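Local coordinates for protein probable glucarate dehydratase (PDB 3VDG) that probably dehydrates glucarate or a related acid sugar, as a metal-dependent member of the enolase superfamily, at residues I213-G218 with L241-N246. Residues are numbered along the deposited sequence; the frame is centred on the assembly and turned at random.
Sequences IKLKGG and LRLDPN. With NA (sodium ion), chain C; FMT (formic acid), chain B.
Lys216 and Asp244 run side by side into the barrel interior, and their salt bridge is short, with Lys216 NZ 2.6 Å from Asp244 OD2. The ammonium meets that oxygen from above the carboxylate plane, 56° out of it, while the same OD2 binds the sodium ion at 2.4 Å. Bends at chi2 (98°) and chi3 shorten the lysine's reach, and NZ also gives a hydrogen bond to Asn246 OD1 (2.9 Å) and one to Tyr172. Lys214, extended beyond CG, slants across Asp244, its CE against CB and OD2; its NZ makes a weak bond to OD2 at 3.3 Å, its strongest partner is Asp370, and it also pairs with Glu269. Asn246 ND2 binds formate O1 at 2.9 Å, nearly straight at 171°. A water links the sodium, Lys214 and the formate.

Backbone contacts help to position these groups. Asp244 OD1 accepts from Asn246 N (2.9 Å) in an Asx turn, and the parallel strands are joined by four backbone bonds, ending at Gly217 N to Asp244 O (2.8 Å). On the other face Ile213 packs on Leu241 and Leu215 on Leu243; Leu215 and Leu241 also touch helix 222-235, the beta-alpha-beta connection. Glu269 and Asn292 complete the protein ligands of the metal. A Lys-X-Lys motif on the second barrel strand, beside a metal-binding aspartate ending the third, is typical of mandelate racemase and glucarate dehydratase relatives, consistent with a catalytic role.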
# COMPACT_ATOMS: atom_id res chain seq x y z
N ILE A 213 -12.02 3.73 25.89
CA ILE A 213 -13.42 3.36 26.05
C ILE A 213 -14.25 4.00 24.94
O ILE A 213 -14.08 5.18 24.62
CB ILE A 213 -13.98 3.85 27.40
CG1 ILE A 213 -13.17 3.28 28.58
CG2 ILE A 213 -15.44 3.48 27.54
CD1 ILE A 213 -13.60 3.83 29.93
N LYS A 214 -15.14 3.22 24.34
CA LYS A 214 -16.00 3.78 23.32
C LYS A 214 -17.45 3.56 23.72
O LYS A 214 -17.79 2.49 24.19
CB LYS A 214 -15.74 3.06 21.99
CG LYS A 214 -16.80 3.36 20.93
CD LYS A 214 -16.52 2.63 19.62
CE LYS A 214 -17.52 3.02 18.54
NZ LYS A 214 -17.14 2.47 17.21
N LEU A 215 -18.31 4.56 23.48
CA LEU A 215 -19.75 4.40 23.73
C LEU A 215 -20.54 4.43 22.41
O LEU A 215 -20.41 5.37 21.60
CB LEU A 215 -20.27 5.50 24.67
CG LEU A 215 -21.78 5.52 24.96
CD1 LEU A 215 -22.20 4.25 25.69
CD2 LEU A 215 -22.20 6.75 25.76
N LYS A 216 -21.36 3.41 22.19
CA LYS A 216 -22.29 3.38 21.07
C LYS A 216 -23.49 4.25 21.46
O LYS A 216 -24.24 3.91 22.39
CB LYS A 216 -22.76 1.95 20.79
CG LYS A 216 -23.77 1.85 19.63
CD LYS A 216 -23.09 1.44 18.32
CE LYS A 216 -22.01 2.43 17.89
NZ LYS A 216 -21.42 2.01 16.57
N GLY A 217 -23.63 5.39 20.79
CA GLY A 217 -24.70 6.35 21.09
C GLY A 217 -25.74 6.36 19.98
O GLY A 217 -25.90 5.37 19.25
N GLY A 218 -26.45 7.46 19.83
CA GLY A 218 -27.54 7.54 18.84
C GLY A 218 -28.81 6.85 19.33
O GLY A 218 -29.76 6.66 18.57
N LEU A 241 -11.64 8.42 25.51
CA LEU A 241 -13.07 8.17 25.31
C LEU A 241 -13.48 8.50 23.89
O LEU A 241 -12.98 9.46 23.29
CB LEU A 241 -13.93 9.03 26.27
CG LEU A 241 -13.70 8.86 27.77
CD1 LEU A 241 -14.60 9.82 28.54
CD2 LEU A 241 -13.95 7.43 28.22
N ARG A 242 -14.41 7.73 23.35
CA ARG A 242 -14.93 7.99 22.02
C ARG A 242 -16.42 7.82 22.06
O ARG A 242 -16.93 7.02 22.83
CB ARG A 242 -14.39 6.97 21.02
CG ARG A 242 -12.88 6.87 21.00
CD ARG A 242 -12.54 5.46 20.56
NE ARG A 242 -11.11 5.26 20.57
CZ ARG A 242 -10.52 4.14 20.17
NH1 ARG A 242 -11.25 3.11 19.74
NH2 ARG A 242 -9.20 4.06 20.21
N LEU A 243 -17.11 8.56 21.21
CA LEU A 243 -18.56 8.46 21.15
C LEU A 243 -18.94 8.28 19.68
O LEU A 243 -18.37 8.93 18.81
CB LEU A 243 -19.19 9.74 21.71
CG LEU A 243 -20.71 9.93 21.64
CD1 LEU A 243 -21.43 8.81 22.38
CD2 LEU A 243 -21.08 11.30 22.23
N ASP A 244 -19.91 7.41 19.42
CA ASP A 244 -20.28 7.06 18.05
C ASP A 244 -21.79 6.89 17.95
O ASP A 244 -22.33 5.85 18.33
CB ASP A 244 -19.59 5.75 17.67
CG ASP A 244 -20.06 5.20 16.33
OD1 ASP A 244 -20.69 5.93 15.53
OD2 ASP A 244 -19.79 4.01 16.09
N PRO A 245 -22.49 7.92 17.47
CA PRO A 245 -23.94 7.78 17.38
C PRO A 245 -24.40 7.30 16.00
O PRO A 245 -25.58 7.44 15.67
CB PRO A 245 -24.43 9.22 17.58
CG PRO A 245 -23.36 10.02 16.89
CD PRO A 245 -22.06 9.30 17.18
N ASN A 246 -23.48 6.77 15.18
CA ASN A 246 -23.87 6.24 13.86
C ASN A 246 -24.73 7.23 13.06
O ASN A 246 -25.77 6.87 12.52
CB ASN A 246 -24.61 4.90 14.00
CG ASN A 246 -23.68 3.73 14.32
OD1 ASN A 246 -23.77 3.10 15.38
ND2 ASN A 246 -22.77 3.44 13.39
NA NA C . -18.07 3.66 14.39
C FMT B . -21.28 0.27 13.52
O1 FMT B . -20.72 1.36 13.61
O2 FMT B . -20.84 -0.66 12.66
O HOH W 1 -18.59 1.48 14.89
O HOH W 2 -25.88 3.59 17.06
O HOH W 3 -19.80 4.70 13.16